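Local coordinates for protein glutathione reductase (Bartonella henselae, PDB 3O0H) that probably catalyses the NADPH-dependent reduction of glutathione disulfide to glutathione, using bound FAD and a redox-active disulfide, at residues Arg59-Pro71 with Ile113-Gln125. Numbering follows the deposited sequence.
With FAD (flavin-adenine dinucleotide), chain H.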
ATOM      1  N   ARG B  59     -12.822 -17.895  24.275  1.00 14.57           N
ATOM      2  CA  ARG B  59     -12.757 -18.480  22.944  1.00 15.24           C
ATOM      3  C   ARG B  59     -11.320 -18.572  22.398  1.00 14.21           C
ATOM      4  O   ARG B  59     -10.467 -17.649  22.518  1.00 14.82           O
ATOM      5  CB  ARG B  59     -13.657 -17.720  21.980  1.00 15.47           C
ATOM      6  CG  ARG B  59     -15.143 -17.823  22.334  1.00 17.94           C
ATOM      7  CD  ARG B  59     -15.954 -16.973  21.405  1.00 20.63           C
ATOM      8  NE  ARG B  59     -16.015 -17.534  20.075  1.00 20.92           N
ATOM      9  CZ  ARG B  59     -16.773 -17.057  19.084  1.00 23.44           C
ATOM     10  NH1 ARG B  59     -17.532 -15.970  19.249  1.00 22.02           N
ATOM     11  NH2 ARG B  59     -16.744 -17.657  17.904  1.00 21.94           N
ATOM     12  N   ILE B  60     -11.056 -19.701  21.789  1.00 15.04           N
ATOM     13  CA  ILE B  60      -9.726 -19.995  21.257  1.00 15.76           C
ATOM     14  C   ILE B  60      -9.336 -18.960  20.182  1.00 15.33           C
ATOM     15  O   ILE B  60     -10.130 -18.641  19.284  1.00 14.52           O
ATOM     16  CB  ILE B  60      -9.661 -21.405  20.658  1.00 16.75           C
ATOM     17  CG1 ILE B  60      -9.836 -22.486  21.746  1.00 20.19           C
ATOM     18  CG2 ILE B  60      -8.322 -21.608  19.965  1.00 14.53           C
ATOM     19  CD1 ILE B  60      -8.663 -22.533  22.706  1.00 22.18           C
ATOM     20  N   GLY B  61      -8.136 -18.390  20.300  1.00 15.01           N
ATOM     21  CA  GLY B  61      -7.731 -17.356  19.370  1.00 14.91           C
ATOM     22  C   GLY B  61      -7.467 -16.026  20.032  1.00 15.03           C
ATOM     23  O   GLY B  61      -6.578 -15.301  19.587  1.00 15.77           O
ATOM     24  N   GLY B  62      -8.220 -15.723  21.093  1.00 14.24           N
ATOM     25  CA  GLY B  62      -7.959 -14.565  21.938  1.00 14.45           C
ATOM     26  C   GLY B  62      -8.582 -13.263  21.462  1.00 14.01           C
ATOM     27  O   GLY B  62      -9.442 -13.245  20.580  1.00 15.09           O
ATOM     28  N   THR B  63      -8.048 -12.166  21.967  1.00 13.68           N
ATOM     29  CA  THR B  63      -8.740 -10.904  21.875  1.00 14.05           C
ATOM     30  C   THR B  63      -8.776 -10.378  20.446  1.00 14.18           C
ATOM     31  O   THR B  63      -9.803  -9.862  19.990  1.00 13.71           O
ATOM     32  CB  THR B  63      -8.122  -9.874  22.836  1.00 14.24           C
ATOM     33  OG1 THR B  63      -8.290 -10.378  24.168  1.00 14.44           O
ATOM     34  CG2 THR B  63      -8.839  -8.502  22.691  1.00 13.05           C
ATOM     35  N   CYS B  64      -7.663 -10.503  19.756  1.00 14.42           N
ATOM     36  CA  CYS B  64      -7.528  -9.936  18.422  1.00 14.18           C
ATOM     37  C   CYS B  64      -8.454 -10.677  17.434  1.00 15.31           C
ATOM     38  O   CYS B  64      -9.210 -10.030  16.708  1.00 15.84           O
ATOM     39  CB  CYS B  64      -6.102 -10.033  17.953  1.00 14.90           C
ATOM     40  SG  CYS B  64      -5.861  -9.414  16.283  1.00 19.22           S
ATOM     41  N   VAL B  65      -8.443 -12.003  17.478  1.00 13.90           N
ATOM     42  CA  VAL B  65      -9.292 -12.837  16.618  1.00 14.28           C
ATOM     43  C   VAL B  65     -10.797 -12.668  16.852  1.00 14.04           C
ATOM     44  O   VAL B  65     -11.556 -12.491  15.888  1.00 14.98           O
ATOM     45  CB  VAL B  65      -8.893 -14.322  16.764  1.00 14.95           C
ATOM     46  CG1 VAL B  65      -9.811 -15.274  15.967  1.00 15.66           C
ATOM     47  CG2 VAL B  65      -7.404 -14.472  16.337  1.00 15.83           C
ATOM     48  N   ILE B  66     -11.217 -12.709  18.109  1.00 13.38           N
ATOM     49  CA  ILE B  66     -12.589 -12.790  18.465  1.00 14.06           C
ATOM     50  C   ILE B  66     -13.254 -11.454  18.580  1.00 13.94           C
ATOM     51  O   ILE B  66     -14.433 -11.300  18.180  1.00 14.52           O
ATOM     52  CB  ILE B  66     -12.741 -13.538  19.817  1.00 14.49           C
ATOM     53  CG1 ILE B  66     -12.160 -14.946  19.682  1.00 16.16           C
ATOM     54  CG2 ILE B  66     -14.189 -13.504  20.336  1.00 15.40           C
ATOM     55  CD1 ILE B  66     -12.743 -15.827  18.485  1.00 15.69           C
ATOM     56  N   ARG B  67     -12.545 -10.488  19.162  1.00 13.38           N
ATOM     57  CA  ARG B  67     -13.189  -9.233  19.548  1.00 13.91           C
ATOM     58  C   ARG B  67     -12.204  -8.090  19.580  1.00 14.34           C
ATOM     59  O   ARG B  67     -12.312  -7.216  20.435  1.00 14.22           O
ATOM     60  CB  ARG B  67     -13.922  -9.359  20.892  1.00 14.65           C
ATOM     61  CG  ARG B  67     -13.091  -9.942  22.013  1.00 15.24           C
ATOM     62  CD  ARG B  67     -13.985 -10.405  23.182  1.00 17.45           C
ATOM     63  NE  ARG B  67     -13.242 -10.967  24.314  1.00 15.54           N
ATOM     64  CZ  ARG B  67     -13.786 -11.263  25.500  1.00 20.27           C
ATOM     65  NH1 ARG B  67     -15.079 -11.055  25.732  1.00 20.51           N
ATOM     66  NH2 ARG B  67     -13.037 -11.798  26.462  1.00 23.45           N
ATOM     67  N   GLY B  68     -11.328  -8.049  18.570  1.00 13.04           N
ATOM     68  CA  GLY B  68     -10.274  -7.062  18.516  1.00 13.93           C
ATOM     69  C   GLY B  68      -9.949  -6.714  17.078  1.00 15.23           C
ATOM     70  O   GLY B  68     -10.874  -6.334  16.334  1.00 15.73           O
ATOM     71  N   CYS B  69      -8.672  -6.865  16.700  1.00 13.45           N
ATOM     72  CA  CYS B  69      -8.167  -6.405  15.408  1.00 14.30           C
ATOM     73  C   CYS B  69      -8.964  -6.959  14.237  1.00 13.28           C
ATOM     74  O   CYS B  69      -9.228  -6.230  13.259  1.00 12.77           O
ATOM     75  CB  CYS B  69      -6.690  -6.822  15.180  1.00 15.26           C
ATOM     76  SG  CYS B  69      -5.693  -7.408  16.595  1.00 14.76           S
ATOM     77  N   VAL B  70      -9.341  -8.227  14.312  1.00 12.52           N
ATOM     78  CA  VAL B  70      -9.970  -8.874  13.146  1.00 13.46           C
ATOM     79  C   VAL B  70     -11.395  -8.333  12.909  1.00 13.48           C
ATOM     80  O   VAL B  70     -11.672  -7.780  11.851  1.00 13.91           O
ATOM     81  CB  VAL B  70      -9.912 -10.373  13.243  1.00 13.66           C
ATOM     82  CG1 VAL B  70     -10.824 -11.032  12.192  1.00 15.26           C
ATOM     83  CG2 VAL B  70      -8.456 -10.827  13.023  1.00 15.04           C
ATOM     84  N   PRO B  71     -12.297  -8.460  13.884  1.00 13.09           N
ATOM     85  CA  PRO B  71     -13.606  -7.833  13.597  1.00 13.66           C
ATOM     86  C   PRO B  71     -13.618  -6.304  13.462  1.00 13.72           C
ATOM     87  O   PRO B  71     -14.417  -5.786  12.683  1.00 14.79           O
ATOM     88  CB  PRO B  71     -14.482  -8.286  14.753  1.00 13.88           C
ATOM     89  CG  PRO B  71     -13.509  -8.717  15.841  1.00 14.84           C
ATOM     90  CD  PRO B  71     -12.312  -9.239  15.133  1.00 13.02           C
ATOM     91  N   ILE B 113     -15.068 -15.055  12.263  1.00 18.28           N
ATOM     92  CA  ILE B 113     -14.310 -15.272  13.490  1.00 17.35           C
ATOM     93  C   ILE B 113     -14.446 -16.743  13.963  1.00 18.16           C
ATOM     94  O   ILE B 113     -13.476 -17.298  14.499  1.00 16.25           O
ATOM     95  CB  ILE B 113     -14.621 -14.267  14.670  1.00 17.11           C
ATOM     96  CG1 ILE B 113     -15.995 -14.523  15.307  1.00 18.96           C
ATOM     97  CG2 ILE B 113     -14.431 -12.785  14.225  1.00 16.54           C
ATOM     98  CD1 ILE B 113     -16.340 -13.664  16.573  1.00 20.48           C
ATOM     99  N   SER B 114     -15.608 -17.362  13.744  1.00 18.49           N
ATOM    100  CA  SER B 114     -15.738 -18.814  13.989  1.00 19.82           C
ATOM    101  C   SER B 114     -14.819 -19.693  13.118  1.00 19.03           C
ATOM    102  O   SER B 114     -14.274 -20.687  13.593  1.00 19.18           O
ATOM    103  CB  SER B 114     -17.206 -19.266  13.913  1.00 21.36           C
ATOM    104  OG  SER B 114     -17.916 -18.575  14.957  1.00 25.73           O
ATOM    105  N   ARG B 115     -14.614 -19.310  11.861  1.00 19.45           N
ATOM    106  CA  ARG B 115     -13.694 -20.001  10.962  1.00 19.18           C
ATOM    107  C   ARG B 115     -12.259 -19.919  11.509  1.00 18.70           C
ATOM    108  O   ARG B 115     -11.573 -20.942  11.664  1.00 17.35           O
ATOM    109  CB  ARG B 115     -13.745 -19.382   9.571  1.00 20.82           C
ATOM    110  CG  ARG B 115     -13.007 -20.167   8.478  1.00 22.07           C
ATOM    111  CD  ARG B 115     -12.976 -19.410   7.148  1.00 22.36           C
ATOM    112  NE  ARG B 115     -12.195 -18.174   7.205  1.00 23.25           N
ATOM    113  CZ  ARG B 115     -10.889 -18.098   6.985  1.00 23.64           C
ATOM    114  NH1 ARG B 115     -10.178 -19.193   6.684  1.00 27.33           N
ATOM    115  NH2 ARG B 115     -10.298 -16.924   7.030  1.00 23.93           N
ATOM    116  N   LEU B 116     -11.837 -18.704  11.835  1.00 16.22           N
ATOM    117  CA  LEU B 116     -10.504 -18.472  12.398  1.00 16.66           C
ATOM    118  C   LEU B 116     -10.291 -19.222  13.722  1.00 16.62           C
ATOM    119  O   LEU B 116      -9.288 -19.917  13.903  1.00 16.82           O
ATOM    120  CB  LEU B 116     -10.312 -16.977  12.630  1.00 14.54           C
ATOM    121  CG  LEU B 116     -10.227 -16.160  11.338  1.00 16.46           C
ATOM    122  CD1 LEU B 116      -9.997 -14.684  11.724  1.00 16.40           C
ATOM    123  CD2 LEU B 116      -9.111 -16.652  10.376  1.00 20.36           C
ATOM    124  N   GLU B 117     -11.253 -19.084  14.625  1.00 17.00           N
ATOM    125  CA  GLU B 117     -11.302 -19.860  15.871  1.00 17.25           C
ATOM    126  C   GLU B 117     -11.097 -21.353  15.623  1.00 18.02           C
ATOM    127  O   GLU B 117     -10.274 -21.989  16.279  1.00 18.13           O
ATOM    128  CB  GLU B 117     -12.637 -19.611  16.582  1.00 18.03           C
ATOM    129  CG  GLU B 117     -12.860 -20.408  17.894  1.00 18.27           C
ATOM    130  CD  GLU B 117     -14.269 -20.212  18.414  1.00 23.71           C
ATOM    131  OE1 GLU B 117     -15.169 -20.008  17.587  1.00 24.56           O
ATOM    132  OE2 GLU B 117     -14.500 -20.263  19.622  1.00 24.42           O
ATOM    133  N   GLY B 118     -11.854 -21.932  14.701  1.00 19.87           N
ATOM    134  CA  GLY B 118     -11.695 -23.364  14.389  1.00 20.71           C
ATOM    135  C   GLY B 118     -10.290 -23.717  13.921  1.00 20.95           C
ATOM    136  O   GLY B 118      -9.743 -24.779  14.293  1.00 20.69           O
ATOM    137  N   LEU B 119      -9.709 -22.826  13.108  1.00 19.74           N
ATOM    138  CA  LEU B 119      -8.379 -23.043  12.566  1.00 19.88           C
ATOM    139  C   LEU B 119      -7.303 -22.948  13.647  1.00 17.85           C
ATOM    140  O   LEU B 119      -6.356 -23.736  13.641  1.00 16.72           O
ATOM    141  CB  LEU B 119      -8.046 -22.076  11.414  1.00 19.76           C
ATOM    142  CG  LEU B 119      -8.781 -22.242  10.064  1.00 23.81           C
ATOM    143  CD1 LEU B 119      -8.543 -20.989   9.139  1.00 24.49           C
ATOM    144  CD2 LEU B 119      -8.413 -23.544   9.323  1.00 24.54           C
ATOM    145  N   TYR B 120      -7.425 -21.991  14.552  1.00 15.98           N
ATOM    146  CA  TYR B 120      -6.547 -21.967  15.733  1.00 15.63           C
ATOM    147  C   TYR B 120      -6.655 -23.217  16.600  1.00 16.39           C
ATOM    148  O   TYR B 120      -5.638 -23.813  17.009  1.00 15.77           O
ATOM    149  CB  TYR B 120      -6.739 -20.723  16.559  1.00 15.12           C
ATOM    150  CG  TYR B 120      -6.089 -19.511  15.929  1.00 15.46           C
ATOM    151  CD1 TYR B 120      -6.838 -18.568  15.259  1.00 17.52           C
ATOM    152  CD2 TYR B 120      -4.702 -19.320  15.986  1.00 21.29           C
ATOM    153  CE1 TYR B 120      -6.241 -17.437  14.669  1.00 17.84           C
ATOM    154  CE2 TYR B 120      -4.085 -18.196  15.379  1.00 20.69           C
ATOM    155  CZ  TYR B 120      -4.882 -17.263  14.718  1.00 19.54           C
ATOM    156  OH  TYR B 120      -4.317 -16.138  14.119  1.00 18.99           O
ATOM    157  N   ARG B 121      -7.880 -23.628  16.866  1.00 16.63           N
ATOM    158  CA  ARG B 121      -8.119 -24.866  17.609  1.00 17.90           C
ATOM    159  C   ARG B 121      -7.464 -26.082  16.940  1.00 18.25           C
ATOM    160  O   ARG B 121      -6.777 -26.877  17.602  1.00 17.62           O
ATOM    161  CB  ARG B 121      -9.629 -25.046  17.790  1.00 18.45           C
ATOM    162  CG  ARG B 121     -10.028 -26.291  18.556  1.00 23.13           C
ATOM    163  CD  ARG B 121     -11.548 -26.511  18.602  1.00 27.84           C
ATOM    164  NE  ARG B 121     -11.894 -27.317  19.775  1.00 32.99           N
ATOM    165  CZ  ARG B 121     -11.997 -26.845  21.025  1.00 36.09           C
ATOM    166  NH1 ARG B 121     -11.831 -25.548  21.298  1.00 34.41           N
ATOM    167  NH2 ARG B 121     -12.295 -27.677  22.013  1.00 38.43           N
ATOM    168  N   GLU B 122      -7.661 -26.219  15.628  1.00 19.28           N
ATOM    169  CA  GLU B 122      -7.037 -27.296  14.835  1.00 21.42           C
ATOM    170  C   GLU B 122      -5.509 -27.271  14.918  1.00 19.87           C
ATOM    171  O   GLU B 122      -4.853 -28.306  14.997  1.00 20.20           O
ATOM    172  CB  GLU B 122      -7.381 -27.151  13.358  1.00 22.75           C
ATOM    173  CG  GLU B 122      -8.663 -27.732  12.929  1.00 29.30           C
ATOM    174  CD  GLU B 122      -8.584 -28.340  11.518  1.00 35.16           C
ATOM    175  OE1 GLU B 122      -7.686 -28.021  10.692  1.00 39.91           O
ATOM    176  OE2 GLU B 122      -9.431 -29.166  11.238  1.00 38.83           O
ATOM    177  N   GLY B 123      -4.946 -26.077  14.852  1.00 19.04           N
ATOM    178  CA  GLY B 123      -3.484 -25.931  14.931  1.00 18.59           C
ATOM    179  C   GLY B 123      -2.952 -26.437  16.251  1.00 17.29           C
ATOM    180  O   GLY B 123      -1.937 -27.122  16.298  1.00 18.86           O
ATOM    181  N   LEU B 124      -3.658 -26.127  17.322  1.00 16.67           N
ATOM    182  CA  LEU B 124      -3.290 -26.613  18.665  1.00 15.73           C
ATOM    183  C   LEU B 124      -3.383 -28.116  18.704  1.00 16.92           C
ATOM    184  O   LEU B 124      -2.485 -28.806  19.177  1.00 18.34           O
ATOM    185  CB  LEU B 124      -4.213 -26.036  19.720  1.00 14.82           C
ATOM    186  CG  LEU B 124      -4.091 -24.555  20.010  1.00 14.74           C
ATOM    187  CD1 LEU B 124      -5.251 -24.005  20.851  1.00 12.11           C
ATOM    188  CD2 LEU B 124      -2.746 -24.278  20.691  1.00 13.00           C
ATOM    189  N   GLN B 125      -4.458 -28.648  18.149  1.00 17.95           N
ATOM    190  CA  GLN B 125      -4.706 -30.088  18.215  1.00 19.56           C
ATOM    191  C   GLN B 125      -3.806 -30.883  17.308  1.00 19.64           C
ATOM    192  O   GLN B 125      -3.454 -31.995  17.674  1.00 20.53           O
ATOM    193  CB  GLN B 125      -6.188 -30.379  17.947  1.00 20.06           C
ATOM    194  CG  GLN B 125      -7.036 -29.712  19.060  1.00 21.17           C
ATOM    195  CD  GLN B 125      -8.533 -29.835  18.855  1.00 23.94           C
ATOM    196  OE1 GLN B 125      -9.027 -29.958  17.719  1.00 23.95           O
ATOM    197  NE2 GLN B 125      -9.265 -29.844  19.979  1.00 23.21           N
TER
HETATM  198  PA  FAD H 500      -5.024 -12.111  24.263  1.00 12.80           P
HETATM  199  O1A FAD H 500      -5.923 -11.054  24.826  1.00 12.38           O
HETATM  200  O2A FAD H 500      -5.085 -12.243  22.766  1.00 12.81           O
HETATM  201  O5B FAD H 500      -5.285 -13.548  24.911  1.00 11.58           O
HETATM  202  C5B FAD H 500      -5.472 -13.772  26.293  1.00 12.86           C
HETATM  203  C4B FAD H 500      -6.414 -14.955  26.387  1.00 11.36           C
HETATM  204  O4B FAD H 500      -6.412 -15.508  27.695  1.00 13.53           O
HETATM  205  C3B FAD H 500      -7.865 -14.618  26.064  1.00 11.40           C
HETATM  206  O3B FAD H 500      -8.371 -15.517  25.072  1.00 14.23           O
HETATM  207  C2B FAD H 500      -8.599 -14.804  27.379  1.00 13.87           C
HETATM  208  O2B FAD H 500      -9.899 -15.301  27.170  1.00 13.57           O
HETATM  209  C1B FAD H 500      -7.782 -15.825  28.094  1.00 12.14           C
HETATM  210  N9A FAD H 500      -7.637 -15.805  29.559  1.00 11.65           N
HETATM  211  C8A FAD H 500      -7.304 -14.749  30.355  1.00  9.30           C
HETATM  212  N7A FAD H 500      -7.135 -15.201  31.607  1.00  9.28           N
HETATM  213  C5A FAD H 500      -7.357 -16.549  31.592  1.00  9.21           C
HETATM  214  C6A FAD H 500      -7.250 -17.526  32.546  1.00 11.56           C
HETATM  215  N6A FAD H 500      -6.936 -17.263  33.824  1.00 11.03           N
HETATM  216  N1A FAD H 500      -7.511 -18.830  32.199  1.00 11.19           N
HETATM  217  C2A FAD H 500      -7.828 -19.135  30.897  1.00 13.23           C
HETATM  218  N3A FAD H 500      -7.901 -18.177  29.941  1.00 12.87           N
HETATM  219  C4A FAD H 500      -7.620 -16.917  30.303  1.00 11.87           C
HETATM  220  N1  FAD H 500      -3.502  -5.156  18.153  1.00 13.72           N
HETATM  221  C2  FAD H 500      -2.880  -4.984  16.933  1.00 11.18           C
HETATM  222  O2  FAD H 500      -1.691  -5.338  16.725  1.00 12.68           O
HETATM  223  N3  FAD H 500      -3.563  -4.428  15.925  1.00 12.28           N
HETATM  224  C4  FAD H 500      -4.889  -4.045  16.039  1.00 14.17           C
HETATM  225  O4  FAD H 500      -5.436  -3.581  15.030  1.00 13.93           O
HETATM  226  C4X FAD H 500      -5.527  -4.214  17.268  1.00 11.92           C
HETATM  227  N5  FAD H 500      -6.841  -3.874  17.445  1.00 14.92           N
HETATM  228  C5X FAD H 500      -7.432  -4.109  18.686  1.00 11.58           C
HETATM  229  C6  FAD H 500      -8.756  -3.741  18.848  1.00 11.57           C
HETATM  230  C7  FAD H 500      -9.405  -3.962  20.056  1.00 12.69           C
HETATM  231  C7M FAD H 500     -10.862  -3.554  20.178  1.00 14.26           C
HETATM  232  C8  FAD H 500      -8.725  -4.557  21.101  1.00 10.10           C
HETATM  233  C8M FAD H 500      -9.397  -4.772  22.441  1.00 10.35           C
HETATM  234  C9  FAD H 500      -7.387  -4.904  20.954  1.00  9.20           C
HETATM  235  C9A FAD H 500      -6.734  -4.673  19.738  1.00  8.53           C
HETATM  236  N10 FAD H 500      -5.407  -5.010  19.537  1.00 12.23           N
HETATM  237  C10 FAD H 500      -4.820  -4.805  18.314  1.00 12.02           C
HETATM  238  C1' FAD H 500      -4.576  -5.606  20.605  1.00 10.35           C
HETATM  239  C2' FAD H 500      -4.463  -7.108  20.530  1.00 12.33           C
HETATM  240  O2' FAD H 500      -5.757  -7.665  20.656  1.00 12.21           O
HETATM  241  C3' FAD H 500      -3.588  -7.565  21.668  1.00 10.98           C
HETATM  242  O3' FAD H 500      -2.374  -6.843  21.766  1.00 12.45           O
HETATM  243  C4' FAD H 500      -3.364  -9.060  21.590  1.00 13.31           C
HETATM  244  O4' FAD H 500      -4.639  -9.708  21.566  1.00 14.55           O
HETATM  245  C5' FAD H 500      -2.584  -9.557  22.801  1.00 11.45           C
HETATM  246  O5' FAD H 500      -2.319 -10.972  22.685  1.00 11.35           O
HETATM  247  P   FAD H 500      -2.173 -11.777  24.066  1.00 10.72           P
HETATM  248  O1P FAD H 500      -1.729 -13.194  23.780  1.00 14.03           O
HETATM  249  O2P FAD H 500      -1.251 -11.020  24.997  1.00 10.01           O
HETATM  250  O3P FAD H 500      -3.566 -11.738  24.820  1.00 10.76           O
HETATM  251  O   HOH W   1     -18.742 -16.278  15.966  1.00 16.73           O
HETATM  252  O   HOH W   2     -12.970 -21.549  21.143  1.00 11.11           O
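Arg59 grips Glu117 side-on, with two nearly straight hydrogen bonds that run within the guanidinium plane yet meet both carboxylate oxygens from above the carboxylate plane. NH2 of Arg59 lies 2.8 Å from OE1 of Glu117, and NE lies 3.2 Å from OE2. The planes of the two groups are turned 47° from each other. A bend at chi3 (72°) turns the arginine head across the extended glutamate, and CD1 of Ile66 lies over one face of the guanidinium, near its border. Two waters extend this salt bridge: one links NH2 of Arg59 to OG of Ser114, which also bonds to Asn110, and the other accepts from N of Ile60 and donates to OE2 of Glu117.

Behind the polar edge, Val65 divides its branches between two residues of helix 102-126. CG1, anti to the backbone N, packs against CB of Leu116, and CG2 lies 3.6 Å from CE1 of Tyr120. In the family of pyridine nucleotide-disulphide oxidoreductases, the redox-active cysteine pair characteristically sits beside the flavin; here Cys64 of helix 62-67 and Cys69, at the start of helix 69-88, are joined as a disulfide, with SG of Cys69 3.2 Å from C10 of FAD. The opposite side of helix 62-67 rests on helix 102-126, their local axes 9.3 Å apart at 145°. Thr63 binds the FAD phosphate through its N and OG1.

Ile113 pushes CG2 to 3.3 Å from O of Val65, a buried carbonyl without a hydrogen-bonding partner, and carries CD1 toward O of Ile66. Farther along, CG2 of Ile60 meets CB of Tyr120 and, tip to tip, CD1 of Leu124; Ile131 of strand 130-132 also touches Ile60 and Leu124, bringing the edge of the parallel sheet against this end of the contact.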